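Peroxisomal acyl-coenzyme A oxidase 1 (Arabidopsis thaliana, PDB 1W07) catalyses the FAD-dependent desaturation of long- and medium-chain acyl-CoAs to 2-trans-enoyl-CoAs in peroxisomes, passing the electrons to oxygen to give hydrogen peroxide. Local coordinates at residues Gln330-Phe335 / Ser591-Val596. The protein carries 1 engineered substitution. Residues are numbered along the deposited sequence; the frame is centred on the assembly and turned at random.
Sequences QQNRLF and SLYTQV. With FAD (flavin-adenine dinucleotide), chain C.
Tyr593 lays its ring against helix 328-363, one face over the backbone at Gln331 O and Asn332 N, and reaches past them so that OH donates to Asn332 OD1 at 2.7 Å. The bond meets the carbonyl at 136°, slightly tilted from its plane. Asn332 meets it with CG anti to the backbone N (chi1 -173°), its amide steeply inclined to the phenol ring, while a residue of the second subunit, Ala517, packs against it.

Phe335 CD1 lies 3.7 Å from Tyr593 CD1, the two rings meeting at a steep angle, neither stacked nor edge-to-face. The Phe335 ring is sandwiched: Val596 CG1 sits over its centre, 4.1 Å from the centroid and nearly along the normal, a CH-pi contact, and Gln331 CB lies towards the rim of the opposite face. At its edge, Phe335 CE1 comes within 3.3 Å of Tyr593 O. Gln331 runs antiparallel alongside Tyr593, bringing OE1 to 3.5 Å from Tyr593 CB; that oxygen takes a hydrogen bond from Lys328 NZ, which also links its own helix to Thr594 OG1.

The short helical segments cross at 80° with axes 10.2 Å apart, joining the C-alpha1 region to the C-terminal helical region. The side chains of Gln330 and Arg333 end at the FAD adenosine ribose: FAD O3B donates to Gln330 OE1 at 2.7 Å, and Arg333, salt-bridged to Glu394, adds weak NH1 bonds. The same short stretch of helix thus holds the cofactor and, through a mixed face of amide, phenyl ring and Gln331 CB, receives Tyr593 and Val596, a single phenol-amide bond fixing the tip of Tyr593.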
ATOM      1  N   GLN B 330       9.861 -10.539 -11.713  1.00 16.46           N
ATOM      2  CA  GLN B 330      10.486  -9.434 -10.985  1.00 14.42           C
ATOM      3  C   GLN B 330      10.609  -8.245 -11.952  1.00 13.29           C
ATOM      4  O   GLN B 330      10.331  -7.104 -11.585  1.00 12.82           O
ATOM      5  CB  GLN B 330      11.875  -9.861 -10.471  1.00 15.16           C
ATOM      6  CG  GLN B 330      12.511  -8.954  -9.394  1.00 12.85           C
ATOM      7  CD  GLN B 330      11.893  -9.155  -8.023  1.00 14.43           C
ATOM      8  OE1 GLN B 330      10.934  -9.909  -7.874  1.00 14.38           O
ATOM      9  NE2 GLN B 330      12.440  -8.477  -7.011  1.00 10.42           N
ATOM     10  N   GLN B 331      11.011  -8.523 -13.193  1.00 11.87           N
ATOM     11  CA  GLN B 331      11.189  -7.479 -14.214  1.00 14.79           C
ATOM     12  C   GLN B 331       9.861  -6.811 -14.608  1.00 12.63           C
ATOM     13  O   GLN B 331       9.792  -5.582 -14.797  1.00 14.74           O
ATOM     14  CB  GLN B 331      11.862  -8.082 -15.455  1.00 13.71           C
ATOM     15  CG  GLN B 331      13.168  -8.815 -15.125  1.00 14.02           C
ATOM     16  CD  GLN B 331      13.902  -9.333 -16.349  1.00 17.67           C
ATOM     17  OE1 GLN B 331      13.329  -9.437 -17.439  1.00 15.74           O
ATOM     18  NE2 GLN B 331      15.173  -9.681 -16.174  1.00 12.01           N
ATOM     19  N   ASN B 332       8.819  -7.628 -14.726  1.00 11.38           N
ATOM     20  CA  ASN B 332       7.483  -7.160 -15.092  1.00 12.59           C
ATOM     21  C   ASN B 332       6.869  -6.304 -13.987  1.00 14.05           C
ATOM     22  O   ASN B 332       5.970  -5.506 -14.238  1.00 16.54           O
ATOM     23  CB  ASN B 332       6.575  -8.359 -15.379  1.00 11.72           C
ATOM     24  CG  ASN B 332       5.218  -7.949 -15.926  1.00 16.28           C
ATOM     25  OD1 ASN B 332       5.133  -7.227 -16.918  1.00 15.83           O
ATOM     26  ND2 ASN B 332       4.150  -8.404 -15.274  1.00 13.43           N
ATOM     27  N   ARG B 333       7.358  -6.468 -12.764  1.00 15.68           N
ATOM     28  CA  ARG B 333       6.835  -5.682 -11.644  1.00 17.09           C
ATOM     29  C   ARG B 333       7.679  -4.422 -11.398  1.00 16.73           C
ATOM     30  O   ARG B 333       7.150  -3.357 -11.050  1.00 15.18           O
ATOM     31  CB  ARG B 333       6.810  -6.544 -10.371  1.00 18.17           C
ATOM     32  CG  ARG B 333       5.812  -7.709 -10.428  1.00 16.03           C
ATOM     33  CD  ARG B 333       6.197  -8.832  -9.463  1.00 15.56           C
ATOM     34  NE  ARG B 333       6.078  -8.430  -8.068  1.00 21.03           N
ATOM     35  CZ  ARG B 333       6.583  -9.118  -7.046  1.00 21.93           C
ATOM     36  NH1 ARG B 333       7.251 -10.246  -7.259  1.00 23.42           N
ATOM     37  NH2 ARG B 333       6.421  -8.680  -5.801  1.00 21.76           N
ATOM     38  N   LEU B 334       8.986  -4.546 -11.610  1.00 15.12           N
ATOM     39  CA  LEU B 334       9.926  -3.456 -11.363  1.00 12.80           C
ATOM     40  C   LEU B 334      10.218  -2.533 -12.538  1.00 13.47           C
ATOM     41  O   LEU B 334      10.192  -1.316 -12.385  1.00 14.68           O
ATOM     42  CB  LEU B 334      11.247  -4.052 -10.858  1.00 12.40           C
ATOM     43  CG  LEU B 334      12.457  -3.113 -10.704  1.00 12.26           C
ATOM     44  CD1 LEU B 334      12.217  -2.116  -9.584  1.00 11.63           C
ATOM     45  CD2 LEU B 334      13.688  -3.955 -10.410  1.00 14.51           C
ATOM     46  N   PHE B 335      10.507  -3.113 -13.705  1.00  9.82           N
ATOM     47  CA  PHE B 335      10.842  -2.310 -14.875  1.00 11.94           C
ATOM     48  C   PHE B 335       9.760  -1.318 -15.308  1.00 12.45           C
ATOM     49  O   PHE B 335      10.080  -0.228 -15.776  1.00 15.07           O
ATOM     50  CB  PHE B 335      11.255  -3.224 -16.033  1.00 12.15           C
ATOM     51  CG  PHE B 335      12.579  -3.927 -15.806  1.00 13.24           C
ATOM     52  CD1 PHE B 335      13.059  -4.827 -16.757  1.00 16.15           C
ATOM     53  CD2 PHE B 335      13.341  -3.698 -14.658  1.00 13.69           C
ATOM     54  CE1 PHE B 335      14.271  -5.485 -16.569  1.00 14.53           C
ATOM     55  CE2 PHE B 335      14.570  -4.357 -14.457  1.00 11.98           C
ATOM     56  CZ  PHE B 335      15.029  -5.254 -15.424  1.00 14.46           C
ATOM     57  N   SER B 591      10.809  -8.700 -24.624  1.00 20.51           N
ATOM     58  CA  SER B 591      12.109  -8.429 -25.196  1.00 20.82           C
ATOM     59  C   SER B 591      12.724  -7.157 -24.605  1.00 22.44           C
ATOM     60  O   SER B 591      13.923  -7.121 -24.332  1.00 21.42           O
ATOM     61  CB  SER B 591      11.992  -8.302 -26.710  1.00 20.73           C
ATOM     62  OG  SER B 591      13.176  -7.729 -27.242  1.00 28.31           O
ATOM     63  N   LEU B 592      11.915  -6.116 -24.409  1.00 20.82           N
ATOM     64  CA  LEU B 592      12.414  -4.856 -23.839  1.00 18.12           C
ATOM     65  C   LEU B 592      12.904  -5.071 -22.407  1.00 16.37           C
ATOM     66  O   LEU B 592      13.840  -4.410 -21.957  1.00 15.88           O
ATOM     67  CB  LEU B 592      11.324  -3.769 -23.871  1.00 18.13           C
ATOM     68  CG  LEU B 592      10.926  -3.238 -25.257  1.00 16.84           C
ATOM     69  CD1 LEU B 592       9.731  -2.318 -25.135  1.00 19.57           C
ATOM     70  CD2 LEU B 592      12.083  -2.491 -25.881  1.00 16.42           C
ATOM     71  N   TYR B 593      12.277  -5.989 -21.682  1.00 14.79           N
ATOM     72  CA  TYR B 593      12.722  -6.263 -20.323  1.00 16.80           C
ATOM     73  C   TYR B 593      14.145  -6.842 -20.390  1.00 17.15           C
ATOM     74  O   TYR B 593      15.056  -6.379 -19.689  1.00 19.13           O
ATOM     75  CB  TYR B 593      11.790  -7.261 -19.639  1.00 15.63           C
ATOM     76  CG  TYR B 593      10.411  -6.711 -19.276  1.00 15.10           C
ATOM     77  CD1 TYR B 593      10.193  -5.346 -19.087  1.00 15.62           C
ATOM     78  CD2 TYR B 593       9.342  -7.573 -19.050  1.00 14.48           C
ATOM     79  CE1 TYR B 593       8.931  -4.847 -18.677  1.00 15.14           C
ATOM     80  CE2 TYR B 593       8.083  -7.103 -18.638  1.00 14.85           C
ATOM     81  CZ  TYR B 593       7.885  -5.741 -18.451  1.00 15.97           C
ATOM     82  OH  TYR B 593       6.640  -5.300 -18.024  1.00 16.95           O
ATOM     83  N   THR B 594      14.328  -7.853 -21.239  1.00 18.71           N
ATOM     84  CA  THR B 594      15.627  -8.493 -21.423  1.00 14.99           C
ATOM     85  C   THR B 594      16.688  -7.485 -21.835  1.00 16.05           C
ATOM     86  O   THR B 594      17.845  -7.613 -21.456  1.00 13.49           O
ATOM     87  CB  THR B 594      15.529  -9.592 -22.482  1.00 15.41           C
ATOM     88  OG1 THR B 594      14.615 -10.591 -22.016  1.00 17.12           O
ATOM     89  CG2 THR B 594      16.911 -10.236 -22.758  1.00 16.32           C
ATOM     90  N   GLN B 595      16.296  -6.481 -22.615  1.00 15.20           N
ATOM     91  CA  GLN B 595      17.248  -5.468 -23.043  1.00 17.73           C
ATOM     92  C   GLN B 595      17.597  -4.504 -21.912  1.00 19.48           C
ATOM     93  O   GLN B 595      18.735  -4.045 -21.798  1.00 18.78           O
ATOM     94  CB  GLN B 595      16.690  -4.683 -24.229  1.00 20.47           C
ATOM     95  CG  GLN B 595      16.654  -5.490 -25.508  1.00 27.59           C
ATOM     96  CD  GLN B 595      15.889  -4.809 -26.619  1.00 30.10           C
ATOM     97  OE1 GLN B 595      16.219  -3.697 -27.026  1.00 35.27           O
ATOM     98  NE2 GLN B 595      14.859  -5.478 -27.119  1.00 33.38           N
ATOM     99  N   VAL B 596      16.624  -4.200 -21.062  1.00 18.84           N
ATOM    100  CA  VAL B 596      16.854  -3.273 -19.959  1.00 18.78           C
ATOM    101  C   VAL B 596      17.582  -3.916 -18.791  1.00 14.87           C
ATOM    102  O   VAL B 596      18.304  -3.237 -18.055  1.00 15.90           O
ATOM    103  CB  VAL B 596      15.513  -2.662 -19.483  1.00 19.16           C
ATOM    104  CG1 VAL B 596      15.682  -1.948 -18.132  1.00 20.05           C
ATOM    105  CG2 VAL B 596      15.026  -1.691 -20.535  1.00 20.19           C
TER
HETATM  106  PA  FAD C1660      12.535 -13.961  -1.624  1.00 21.64           P
HETATM  107  O1A FAD C1660      12.073 -15.353  -1.827  1.00 24.42           O
HETATM  108  O2A FAD C1660      13.988 -13.704  -1.497  1.00 17.34           O
HETATM  109  O5B FAD C1660      11.921 -13.047  -2.797  1.00 22.19           O
HETATM  110  C5B FAD C1660      12.349 -11.697  -2.998  1.00 19.47           C
HETATM  111  C4B FAD C1660      11.869 -11.201  -4.366  1.00 19.76           C
HETATM  112  O4B FAD C1660      12.328 -12.164  -5.338  1.00 15.69           O
HETATM  113  C3B FAD C1660      10.340 -11.207  -4.443  1.00 16.85           C
HETATM  114  O3B FAD C1660       9.903 -10.267  -5.428  1.00 18.44           O
HETATM  115  C2B FAD C1660      10.054 -12.637  -4.897  1.00 17.50           C
HETATM  116  O2B FAD C1660       8.807 -12.679  -5.597  1.00 17.74           O
HETATM  117  C1B FAD C1660      11.179 -12.801  -5.922  1.00 15.32           C
HETATM  118  N9A FAD C1660      11.466 -14.229  -6.179  1.00 19.44           N
HETATM  119  C8A FAD C1660      12.122 -15.053  -5.360  1.00 21.05           C
HETATM  120  N7A FAD C1660      12.219 -16.257  -5.916  1.00 18.63           N
HETATM  121  C5A FAD C1660      11.629 -16.198  -7.108  1.00 20.55           C
HETATM  122  C6A FAD C1660      11.431 -17.130  -8.118  1.00 19.52           C
HETATM  123  N6A FAD C1660      11.908 -18.364  -8.004  1.00 21.18           N
HETATM  124  N1A FAD C1660      10.757 -16.727  -9.278  1.00 22.83           N
HETATM  125  C2A FAD C1660      10.305 -15.406  -9.392  1.00 19.60           C
HETATM  126  N3A FAD C1660      10.509 -14.549  -8.406  1.00 20.43           N
HETATM  127  C4A FAD C1660      11.150 -14.909  -7.282  1.00 19.44           C
HETATM  128  N1  FAD C1660      10.516 -17.280   9.176  1.00 13.38           N
HETATM  129  C2  FAD C1660      10.672 -18.278  10.146  1.00 18.64           C
HETATM  130  O2  FAD C1660      11.454 -19.205   9.954  1.00 19.46           O
HETATM  131  N3  FAD C1660       9.963 -18.174  11.350  1.00 15.09           N
HETATM  132  C4  FAD C1660       9.121 -17.078  11.584  1.00 20.12           C
HETATM  133  O4  FAD C1660       8.510 -16.993  12.646  1.00 20.62           O
HETATM  134  C4X FAD C1660       8.975 -16.092  10.616  1.00 17.01           C
HETATM  135  N5  FAD C1660       8.185 -14.961  10.865  1.00 17.67           N
HETATM  136  C5X FAD C1660       8.058 -13.945   9.909  1.00 13.91           C
HETATM  137  C6  FAD C1660       7.384 -12.768  10.222  1.00  7.99           C
HETATM  138  C7  FAD C1660       7.393 -11.700   9.326  1.00 13.11           C
HETATM  139  C7M FAD C1660       6.686 -10.400   9.715  1.00 10.62           C
HETATM  140  C8  FAD C1660       8.069 -11.814   8.111  1.00 13.47           C
HETATM  141  C8M FAD C1660       8.140 -10.644   7.122  1.00 11.11           C
HETATM  142  C9  FAD C1660       8.726 -13.000   7.796  1.00 14.89           C
HETATM  143  C9A FAD C1660       8.726 -14.070   8.690  1.00 12.03           C
HETATM  144  N10 FAD C1660       9.471 -15.225   8.419  1.00 14.57           N
HETATM  145  C10 FAD C1660       9.664 -16.195   9.412  1.00 16.03           C
HETATM  146  C1' FAD C1660      10.142 -15.400   7.108  1.00 16.49           C
HETATM  147  C2' FAD C1660       9.082 -15.769   6.064  1.00 17.93           C
HETATM  148  O2' FAD C1660       8.327 -16.893   6.528  1.00 22.28           O
HETATM  149  C3' FAD C1660       9.639 -16.091   4.673  1.00 22.00           C
HETATM  150  O3' FAD C1660      10.598 -17.149   4.765  1.00 26.03           O
HETATM  151  C4' FAD C1660      10.292 -14.877   4.007  1.00 20.10           C
HETATM  152  O4' FAD C1660       9.525 -13.691   4.225  1.00 19.62           O
HETATM  153  C5' FAD C1660      10.425 -15.123   2.505  1.00 20.94           C
HETATM  154  O5' FAD C1660      10.798 -13.909   1.854  1.00 24.70           O
HETATM  155  P   FAD C1660      12.239 -13.747   1.162  1.00 22.99           P
HETATM  156  O1P FAD C1660      12.911 -12.598   1.807  1.00 24.21           O
HETATM  157  O2P FAD C1660      12.923 -15.060   1.154  1.00 22.72           O
HETATM  158  O3P FAD C1660      11.807 -13.337  -0.333  1.00 23.70           O